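Local coordinates for stringent starvation protein A homolog (Haemophilus influenzae, PDB 3LYK) that probably forms an equimolar complex with the RNA polymerase holoenzyme, though not with the core enzyme, on a glutathione S-transferase scaffold, at residues Cys18-Ile23 / Ile70-Leu75; Leu110-Asn115 / Thr122-Gln127; Pro137-Met142 / Lys180-Arg185. One frame throughout, in Å; residues are numbered along the deposited sequence.

In the fold
The chain folds as a glutathione S-transferase, and the three contacts follow one another along it. Contact 1 lies in the thioredoxin-like N-terminal domain, where helices 16-27 and 68-78 pair beside the four-stranded sheet. Contacts 2 and 3 belong to the helical C-terminal domain. Contact 2 joins helices 89-115 and 118-134 near the turn between them, and contact 3 ties the loop that follows helix 118-134 to helix 176-187. Centres stand about 25 Å apart for contacts 1 and 2, and about 23 Å for each of the other two pairs. None touches another; helix 152-165 borders all three, so this one helix runs between the N-terminal helix pair and the outer packing of the C-terminal domain.

Contact 1 (Cys18-Ile23 / Ile70-Leu75); sequences CHQVKI and IIMEYL
The flat amide of Gln-20 meets selenomethionine Met-72 at its oxygen end: OE1 lies 3.3 Å from the terminal methyl CE, which stands on one face side, well out of the amide plane and somewhat beyond the oxygen. Both polar ends of that amide are engaged elsewhere, OE1 with Ser-68 OG just before 70-75 and NE2 with Tyr-107 OH, and these bonds fix its rotation. As a whole the two side chains cross nearly at a right angle, and SE of Met-72 sits 3.8 Å from Gln-20 CB. Only the last bond, SE to CE, is turned by the bend at chi3 (-83°) to run roughly alongside CG-CD of the glutamine.

One residue further along helix 16-27, the branched side chains Val-21 and Ile-71 meet, CG1 of the valine 3.6 Å from CG2 of the isoleucine. Val-21 CG2 touches the same isoleucine methyl and reaches Met-72 CG at 4.2 Å.

The helices run almost parallel, 5° between the axes of the two segments and 9.7 Å apart. This is the helix pair of the thioredoxin-like domain of glutathione S-transferases: Val-21 also rests on Leu-9 of strand 3-11, while Gln-20 and Met-72 both touch Tyr-156 of helix 152-165.

With no hydrogen bond between them, 18-23 and 70-75 are joined by van der Waals packing. The Ser-68 bond adds a polar link between the two helices, and the Tyr-107 bond ties the pair to the C-terminal domain.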
loop_
_atom_site.group_PDB
_atom_site.type_symbol
_atom_site.label_atom_id
_atom_site.label_comp_id
_atom_site.label_asym_id
_atom_site.label_seq_id
_atom_site.Cartn_x
_atom_site.Cartn_y
_atom_site.Cartn_z
ATOM N N CYS B 18 -6.136 12.085 -6.166
ATOM C CA CYS B 18 -5.402 13.262 -6.644
ATOM C C CYS B 18 -5.485 14.329 -5.552
ATOM O O CYS B 18 -4.498 15.005 -5.245
ATOM C CB CYS B 18 -5.983 13.779 -7.976
ATOM S SG CYS B 18 -5.625 12.541 -9.300
ATOM N N HIS B 19 -6.641 14.422 -4.924
ATOM C CA HIS B 19 -6.797 15.406 -3.854
ATOM C C HIS B 19 -5.817 15.144 -2.667
ATOM O O HIS B 19 -5.150 16.063 -2.182
ATOM C CB HIS B 19 -8.261 15.489 -3.413
ATOM C CG HIS B 19 -8.542 16.665 -2.532
ATOM N ND1 HIS B 19 -9.766 16.876 -1.935
ATOM C CD2 HIS B 19 -7.742 17.693 -2.137
ATOM C CE1 HIS B 19 -9.705 17.972 -1.195
ATOM N NE2 HIS B 19 -8.484 18.481 -1.299
ATOM N N GLN B 20 -5.707 13.881 -2.228
ATOM C CA GLN B 20 -4.739 13.527 -1.188
ATOM C C GLN B 20 -3.321 14.054 -1.519
ATOM O O GLN B 20 -2.647 14.648 -0.663
ATOM C CB GLN B 20 -4.621 11.991 -1.033
ATOM C CG GLN B 20 -5.891 11.257 -0.640
ATOM C CD GLN B 20 -5.659 9.736 -0.642
ATOM O OE1 GLN B 20 -4.788 9.228 -1.349
ATOM N NE2 GLN B 20 -6.453 9.027 0.104
ATOM N N VAL B 21 -2.871 13.771 -2.740
ATOM C CA VAL B 21 -1.541 14.127 -3.165
ATOM C C VAL B 21 -1.350 15.666 -3.219
ATOM O O VAL B 21 -0.312 16.205 -2.743
ATOM C CB VAL B 21 -1.179 13.465 -4.539
ATOM C CG1 VAL B 21 0.184 13.980 -5.063
ATOM C CG2 VAL B 21 -1.075 11.920 -4.373
ATOM N N LYS B 22 -2.360 16.378 -3.721
ATOM C CA LYS B 22 -2.248 17.880 -3.739
ATOM C C LYS B 22 -2.155 18.455 -2.362
ATOM O O LYS B 22 -1.486 19.419 -2.171
ATOM C CB LYS B 22 -3.407 18.560 -4.482
ATOM C CG LYS B 22 -3.485 18.197 -5.955
ATOM C CD LYS B 22 -4.815 18.782 -6.487
ATOM C CE LYS B 22 -4.865 18.746 -7.976
ATOM N NZ LYS B 22 -6.256 19.112 -8.380
ATOM N N ILE B 23 -2.819 17.877 -1.381
ATOM C CA ILE B 23 -2.676 18.407 -0.025
ATOM C C ILE B 23 -1.227 18.217 0.443
ATOM O O ILE B 23 -0.604 19.126 1.011
ATOM C CB ILE B 23 -3.619 17.696 0.916
ATOM C CG1 ILE B 23 -5.055 18.039 0.539
ATOM C CG2 ILE B 23 -3.304 18.082 2.383
ATOM C CD1 ILE B 23 -6.087 17.181 1.319
ATOM N N ILE B 70 2.212 5.660 -2.384
ATOM C CA ILE B 70 3.628 5.662 -2.703
ATOM C C ILE B 70 4.123 7.082 -2.941
ATOM O O ILE B 70 5.220 7.466 -2.505
ATOM C CB ILE B 70 3.917 4.802 -3.937
ATOM C CG1 ILE B 70 3.638 3.328 -3.591
ATOM C CG2 ILE B 70 5.386 4.966 -4.401
ATOM C CD1 ILE B 70 3.999 2.383 -4.700
ATOM N N ILE B 71 3.331 7.858 -3.677
ATOM C CA ILE B 71 3.666 9.280 -3.873
ATOM C C ILE B 71 3.789 10.067 -2.566
ATOM O O ILE B 71 4.759 10.811 -2.357
ATOM C CB ILE B 71 2.652 9.947 -4.850
ATOM C CG1 ILE B 71 2.953 9.447 -6.271
ATOM C CG2 ILE B 71 2.729 11.522 -4.767
ATOM C CD1 ILE B 71 1.803 9.748 -7.266
HETATM N N MSE B 72 2.817 9.912 -1.694
HETATM C CA MSE B 72 2.801 10.664 -0.442
HETATM C C MSE B 72 3.946 10.324 0.470
HETATM O O MSE B 72 4.542 11.220 1.100
HETATM C CB MSE B 72 1.457 10.487 0.296
HETATM C CG MSE B 72 0.291 11.198 -0.479
HETATM SE SE MSE B 72 -1.345 11.038 0.605
HETATM C CE MSE B 72 -1.755 9.297 -0.012
ATOM N N GLU B 73 4.256 9.029 0.562
ATOM C CA GLU B 73 5.412 8.643 1.366
ATOM C C GLU B 73 6.700 9.114 0.740
ATOM O O GLU B 73 7.570 9.561 1.444
ATOM C CB GLU B 73 5.422 7.129 1.671
ATOM C CG GLU B 73 4.349 6.785 2.768
ATOM C CD GLU B 73 4.739 5.567 3.668
ATOM O OE1 GLU B 73 5.916 5.527 4.164
ATOM O OE2 GLU B 73 3.851 4.683 3.875
ATOM N N TYR B 74 6.822 9.031 -0.581
ATOM C CA TYR B 74 7.960 9.648 -1.251
ATOM C C TYR B 74 8.144 11.137 -0.891
ATOM O O TYR B 74 9.272 11.612 -0.605
ATOM C CB TYR B 74 7.801 9.470 -2.765
ATOM C CG TYR B 74 8.754 10.342 -3.596
ATOM C CD1 TYR B 74 10.127 10.051 -3.656
ATOM C CD2 TYR B 74 8.282 11.468 -4.302
ATOM C CE1 TYR B 74 11.028 10.863 -4.404
ATOM C CE2 TYR B 74 9.156 12.262 -5.032
ATOM C CZ TYR B 74 10.522 11.952 -5.084
ATOM O OH TYR B 74 11.380 12.723 -5.824
ATOM N N LEU B 75 7.041 11.887 -0.906
ATOM C CA LEU B 75 7.156 13.344 -0.645
ATOM C C LEU B 75 7.529 13.569 0.823
ATOM O O LEU B 75 8.371 14.433 1.118
ATOM C CB LEU B 75 5.840 14.054 -0.978
ATOM C CG LEU B 75 5.511 14.106 -2.457
ATOM C CD1 LEU B 75 4.057 14.554 -2.736
ATOM C CD2 LEU B 75 6.518 14.997 -3.249
#

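Contact 2 (Leu110-Asn115 / Thr122-Gln127); sequences LAKAEN and TSALKQ
Lys-112 reaches across to Ser-123 with a weak hydrogen bond, its NZ donating to OG at 3.3 Å. It sits at the exposed margin of an antiparallel helical hairpin, helix 89-115 turning back into helix 118-134, part of the all-helical C-terminal domain of the glutathione S-transferase fold. The lysine gets there by leaving its helix with CG anti to the backbone N (chi1 -161°) and bending at chi3, which lays its aliphatic part over Ala-124: CB of the lysine is 4.0 Å from CB of the alanine, and CD and CE follow at only slightly greater range. A lysine that also packs on Glu-120 thus covers an apolar methyl with its carbons and offers its charge to the hydroxyl beyond.

Beside the lysine the helices come close. Their segment axes approach to 7.9 Å, with 144° between the N-to-C directions, and the CA atoms of Ala-113 and Ala-124 are just 5.1 Å apart. Small residues at this point permit such an approach, with CB against CB at 3.7 Å for the alanine pair. Inward from there, Leu-125 packs on Leu-164 of helix 152-165 and on Val-169, tying the hairpin to the rest of the domain. With its CG anti to the carbonyl carbon (chi1 -65°), this leucine turns one branch back across the interface, and CD2 stops 3.7 Å from Ala-113 CB.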
loop_
_atom_site.group_PDB
_atom_site.type_symbol
_atom_site.label_atom_id
_atom_site.label_comp_id
_atom_site.label_asym_id
_atom_site.label_seq_id
_atom_site.Cartn_x
_atom_site.Cartn_y
_atom_site.Cartn_z
ATOM N N LEU B 110 -18.184 5.847 -0.338
ATOM C CA LEU B 110 -18.171 7.173 -0.950
ATOM C C LEU B 110 -18.338 7.079 -2.447
ATOM O O LEU B 110 -19.109 7.833 -3.015
ATOM C CB LEU B 110 -16.883 7.959 -0.584
ATOM C CG LEU B 110 -16.751 9.373 -1.162
ATOM C CD1 LEU B 110 -17.905 10.282 -0.669
ATOM C CD2 LEU B 110 -15.347 9.972 -0.867
ATOM N N ALA B 111 -17.627 6.156 -3.099
ATOM C CA ALA B 111 -17.776 5.988 -4.545
ATOM C C ALA B 111 -19.222 5.580 -4.956
ATOM O O ALA B 111 -19.733 6.026 -5.981
ATOM C CB ALA B 111 -16.786 4.992 -5.083
ATOM N N LYS B 112 -19.831 4.706 -4.164
ATOM C CA LYS B 112 -21.231 4.281 -4.342
ATOM C C LYS B 112 -22.126 5.532 -4.241
ATOM O O LYS B 112 -23.042 5.735 -5.062
ATOM C CB LYS B 112 -21.570 3.284 -3.225
ATOM C CG LYS B 112 -22.772 2.367 -3.437
ATOM C CD LYS B 112 -23.027 1.499 -2.180
ATOM C CE LYS B 112 -24.511 1.448 -1.788
ATOM N NZ LYS B 112 -24.634 1.257 -0.299
ATOM N N ALA B 113 -21.834 6.380 -3.248
ATOM C CA ALA B 113 -22.606 7.605 -3.003
ATOM C C ALA B 113 -22.517 8.605 -4.142
ATOM O O ALA B 113 -23.388 9.426 -4.297
ATOM C CB ALA B 113 -22.211 8.263 -1.674
ATOM N N GLU B 114 -21.480 8.526 -4.952
ATOM C CA GLU B 114 -21.365 9.430 -6.078
ATOM C C GLU B 114 -21.890 8.786 -7.342
ATOM O O GLU B 114 -22.410 9.474 -8.199
ATOM C CB GLU B 114 -19.909 9.842 -6.311
ATOM C CG GLU B 114 -19.247 10.515 -5.128
ATOM C CD GLU B 114 -17.747 10.727 -5.347
ATOM O OE1 GLU B 114 -16.994 9.718 -5.376
ATOM O OE2 GLU B 114 -17.330 11.902 -5.494
ATOM N N ASN B 115 -21.718 7.477 -7.482
ATOM C CA ASN B 115 -21.955 6.818 -8.762
ATOM C C ASN B 115 -23.052 5.751 -8.805
ATOM O O ASN B 115 -23.250 5.127 -9.827
ATOM C CB ASN B 115 -20.646 6.218 -9.286
ATOM C CG ASN B 115 -19.481 7.205 -9.221
ATOM O OD1 ASN B 115 -19.667 8.417 -9.373
ATOM N ND2 ASN B 115 -18.276 6.687 -8.987
ATOM N N THR B 122 -28.484 7.237 -1.498
ATOM C CA THR B 122 -29.131 7.552 -0.226
ATOM C C THR B 122 -28.674 6.579 0.840
ATOM O O THR B 122 -28.477 6.935 2.014
ATOM C CB THR B 122 -30.686 7.438 -0.366
ATOM O OG1 THR B 122 -31.104 8.174 -1.519
ATOM C CG2 THR B 122 -31.416 7.969 0.888
ATOM N N SER B 123 -28.516 5.329 0.428
ATOM C CA SER B 123 -28.123 4.288 1.358
ATOM C C SER B 123 -26.629 4.462 1.746
ATOM O O SER B 123 -26.266 4.377 2.924
ATOM C CB SER B 123 -28.460 2.935 0.721
ATOM O OG SER B 123 -27.556 1.920 1.069
ATOM N N ALA B 124 -25.782 4.754 0.756
ATOM C CA ALA B 124 -24.356 5.028 1.006
ATOM C C ALA B 124 -24.157 6.250 1.908
ATOM O O ALA B 124 -23.426 6.182 2.905
ATOM C CB ALA B 124 -23.623 5.179 -0.296
ATOM N N LEU B 125 -24.845 7.351 1.600
ATOM C CA LEU B 125 -24.784 8.552 2.440
ATOM C C LEU B 125 -25.194 8.329 3.894
ATOM O O LEU B 125 -24.519 8.810 4.820
ATOM C CB LEU B 125 -25.594 9.700 1.846
ATOM C CG LEU B 125 -25.129 10.276 0.502
ATOM C CD1 LEU B 125 -26.092 11.358 0.008
ATOM C CD2 LEU B 125 -23.694 10.826 0.594
ATOM N N LYS B 126 -26.284 7.599 4.110
ATOM C CA LYS B 126 -26.717 7.329 5.479
ATOM C C LYS B 126 -25.697 6.469 6.215
ATOM O O LYS B 126 -25.403 6.711 7.393
ATOM C CB LYS B 126 -28.095 6.656 5.517
ATOM C CG LYS B 126 -28.712 6.610 6.940
ATOM C CD LYS B 126 -30.246 6.711 6.894
ATOM C CE LYS B 126 -30.890 5.402 6.389
ATOM N NZ LYS B 126 -31.098 4.483 7.537
ATOM N N GLN B 127 -25.159 5.473 5.519
ATOM C CA GLN B 127 -24.155 4.605 6.106
ATOM C C GLN B 127 -22.880 5.380 6.504
ATOM O O GLN B 127 -22.379 5.220 7.619
ATOM C CB GLN B 127 -23.831 3.435 5.165
ATOM C CG GLN B 127 -23.236 2.206 5.907
ATOM C CD GLN B 127 -22.257 1.384 5.042
ATOM O OE1 GLN B 127 -22.555 1.039 3.903
ATOM N NE2 GLN B 127 -21.089 1.071 5.597
#

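Contact 3 (Pro137-Met142 / Lys180-Arg185); sequences PIFQQM and KAYMER
Two aromatic rings make up most of this contact, Phe-139 from the loop after helix 118-134 and Tyr-182 from helix 176-187. Their centroids are 5.0 Å apart and their planes are inclined at 38°, an oblique meeting. Phe-139 leads with one corner: CE1 comes to 3.3 Å from Tyr-182 CD1 and to 3.5 Å from CG, and CZ lies over one face of the tyrosine ring. Tyr-182 CB adds to the apolar surface, 3.7 Å from Phe-139 CE1. The tyrosine ring is offered to the loop because its CG stands anti to the backbone N (chi1 177°).

Further apolar packing holds the phenylalanine from its own side. Ile-138 CG2 sits 4.0 Å above the centre of the Phe-139 ring, on the other side of its plane from Tyr-182, and the phenylalanine also touches Ala-178 and Ile-179 of helix 176-187. Tyr-182 in turn packs on Phe-145 and on Val-157 and Leu-161 of helix 152-165.

The polar bonds go to residues outside the two segments. Tyr-182 OH is hydrogen-bonded to Asp-154 OD1 near the start of helix 152-165, which satisfies the hydroxyl of a buried tyrosine, and Arg-185 NH1 is bonded to the carbonyl oxygen of Pro-143, just past 137-142.

Between 137-142 and 180-185 themselves there is no hydrogen bond. The direct link is essentially the packing of Phe-139 on the ring and CB of Tyr-182, while the tyrosine hydroxyl and the arginine fasten helix 176-187 to neighbouring parts of the C-terminal domain.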
loop_
_atom_site.group_PDB
_atom_site.type_symbol
_atom_site.label_atom_id
_atom_site.label_comp_id
_atom_site.label_asym_id
_atom_site.label_seq_id
_atom_site.Cartn_x
_atom_site.Cartn_y
_atom_site.Cartn_z
ATOM N N PRO B 137 -16.266 10.069 19.283
ATOM C CA PRO B 137 -15.502 10.073 20.541
ATOM C C PRO B 137 -13.987 10.230 20.353
ATOM O O PRO B 137 -13.308 10.750 21.227
ATOM C CB PRO B 137 -15.828 8.698 21.144
ATOM C CG PRO B 137 -17.219 8.418 20.655
ATOM C CD PRO B 137 -17.204 8.928 19.228
ATOM N N ILE B 138 -13.477 9.784 19.214
ATOM C CA ILE B 138 -12.083 9.986 18.815
ATOM C C ILE B 138 -11.508 11.379 19.130
ATOM O O ILE B 138 -10.376 11.490 19.608
ATOM C CB ILE B 138 -11.923 9.628 17.321
ATOM C CG1 ILE B 138 -11.558 8.152 17.177
ATOM C CG2 ILE B 138 -10.891 10.484 16.633
ATOM C CD1 ILE B 138 -12.691 7.169 17.459
ATOM N N PHE B 139 -12.297 12.432 18.907
ATOM C CA PHE B 139 -11.798 13.803 19.060
ATOM C C PHE B 139 -11.780 14.365 20.489
ATOM O O PHE B 139 -11.077 15.340 20.769
ATOM C CB PHE B 139 -12.546 14.738 18.123
ATOM C CG PHE B 139 -12.525 14.294 16.687
ATOM C CD1 PHE B 139 -11.412 14.558 15.874
ATOM C CD2 PHE B 139 -13.620 13.614 16.137
ATOM C CE1 PHE B 139 -11.403 14.134 14.533
ATOM C CE2 PHE B 139 -13.627 13.208 14.802
ATOM C CZ PHE B 139 -12.521 13.463 13.998
ATOM N N GLN B 140 -12.532 13.758 21.397
ATOM C CA GLN B 140 -12.509 14.194 22.801
ATOM C C GLN B 140 -11.102 14.023 23.408
ATOM O O GLN B 140 -10.806 14.517 24.502
ATOM C CB GLN B 140 -13.577 13.455 23.630
ATOM C CG GLN B 140 -13.144 12.092 24.191
ATOM C CD GLN B 140 -14.314 11.270 24.731
ATOM O OE1 GLN B 140 -15.271 10.969 24.004
ATOM N NE2 GLN B 140 -14.234 10.891 26.010
ATOM N N GLN B 141 -10.240 13.322 22.671
ATOM C CA GLN B 141 -8.858 13.085 23.085
ATOM C C GLN B 141 -7.875 13.897 22.253
ATOM O O GLN B 141 -6.987 14.555 22.812
ATOM C CB GLN B 141 -8.521 11.580 23.037
ATOM C CG GLN B 141 -9.237 10.787 21.911
ATOM C CD GLN B 141 -9.437 9.271 22.220
ATOM O OE1 GLN B 141 -9.733 8.470 21.316
ATOM N NE2 GLN B 141 -9.284 8.891 23.495
HETATM N N MSE B 142 -8.025 13.869 20.924
HETATM C CA MSE B 142 -7.010 14.501 20.056
HETATM C C MSE B 142 -7.598 15.342 18.932
HETATM O O MSE B 142 -8.609 14.965 18.380
HETATM C CB MSE B 142 -6.061 13.434 19.511
HETATM C CG MSE B 142 -5.219 12.799 20.607
HETATM SE SE MSE B 142 -4.062 11.437 19.863
HETATM C CE MSE B 142 -5.352 9.972 19.767
ATOM N N LYS B 180 -17.681 18.672 13.164
ATOM C CA LYS B 180 -17.649 20.049 12.641
ATOM C C LYS B 180 -16.394 20.759 13.052
ATOM O O LYS B 180 -15.812 21.491 12.259
ATOM C CB LYS B 180 -18.859 20.849 13.150
ATOM C CG LYS B 180 -20.169 20.457 12.505
ATOM C CD LYS B 180 -21.337 20.986 13.359
ATOM C CE LYS B 180 -22.658 20.954 12.607
ATOM N NZ LYS B 180 -23.762 21.332 13.546
ATOM N N ALA B 181 -15.980 20.566 14.302
ATOM C CA ALA B 181 -14.723 21.158 14.766
ATOM C C ALA B 181 -13.518 20.619 13.931
ATOM O O ALA B 181 -12.651 21.390 13.507
ATOM C CB ALA B 181 -14.528 20.941 16.310
ATOM N N TYR B 182 -13.476 19.313 13.681
ATOM C CA TYR B 182 -12.378 18.729 12.877
ATOM C C TYR B 182 -12.366 19.308 11.454
ATOM O O TYR B 182 -11.322 19.678 10.923
ATOM C CB TYR B 182 -12.526 17.188 12.832
ATOM C CG TYR B 182 -11.496 16.499 11.974
ATOM C CD1 TYR B 182 -10.165 16.382 12.416
ATOM C CD2 TYR B 182 -11.843 15.991 10.704
ATOM C CE1 TYR B 182 -9.199 15.736 11.615
ATOM C CE2 TYR B 182 -10.899 15.339 9.899
ATOM C CZ TYR B 182 -9.579 15.214 10.359
ATOM O OH TYR B 182 -8.661 14.601 9.553
HETATM N N MSE B 183 -13.546 19.391 10.850
HETATM C CA MSE B 183 -13.673 19.970 9.529
HETATM C C MSE B 183 -13.100 21.347 9.423
HETATM O O MSE B 183 -12.355 21.616 8.480
HETATM C CB MSE B 183 -15.123 19.932 9.048
HETATM C CG MSE B 183 -15.481 18.538 8.545
HETATM SE SE MSE B 183 -17.391 18.315 8.133
HETATM C CE MSE B 183 -17.461 18.955 6.351
ATOM N N GLU B 184 -13.423 22.225 10.382
ATOM C CA GLU B 184 -12.854 23.562 10.354
ATOM C C GLU B 184 -11.324 23.487 10.474
ATOM O O GLU B 184 -10.588 24.205 9.810
ATOM C CB GLU B 184 -13.454 24.426 11.477
ATOM C CG GLU B 184 -12.989 25.898 11.456
ATOM C CD GLU B 184 -11.633 26.158 12.162
ATOM O OE1 GLU B 184 -11.197 25.350 13.033
ATOM O OE2 GLU B 184 -11.002 27.195 11.836
ATOM N N ARG B 185 -10.850 22.605 11.341
ATOM C CA ARG B 185 -9.409 22.500 11.613
ATOM C C ARG B 185 -8.657 22.105 10.344
ATOM O O ARG B 185 -7.606 22.665 10.027
ATOM C CB ARG B 185 -9.223 21.442 12.689
ATOM C CG ARG B 185 -7.903 21.402 13.343
ATOM C CD ARG B 185 -8.052 20.397 14.529
ATOM N NE ARG B 185 -8.931 20.934 15.552
ATOM C CZ ARG B 185 -9.947 20.295 16.125
ATOM N NH1 ARG B 185 -10.241 19.029 15.854
ATOM N NH2 ARG B 185 -10.661 20.944 17.018
#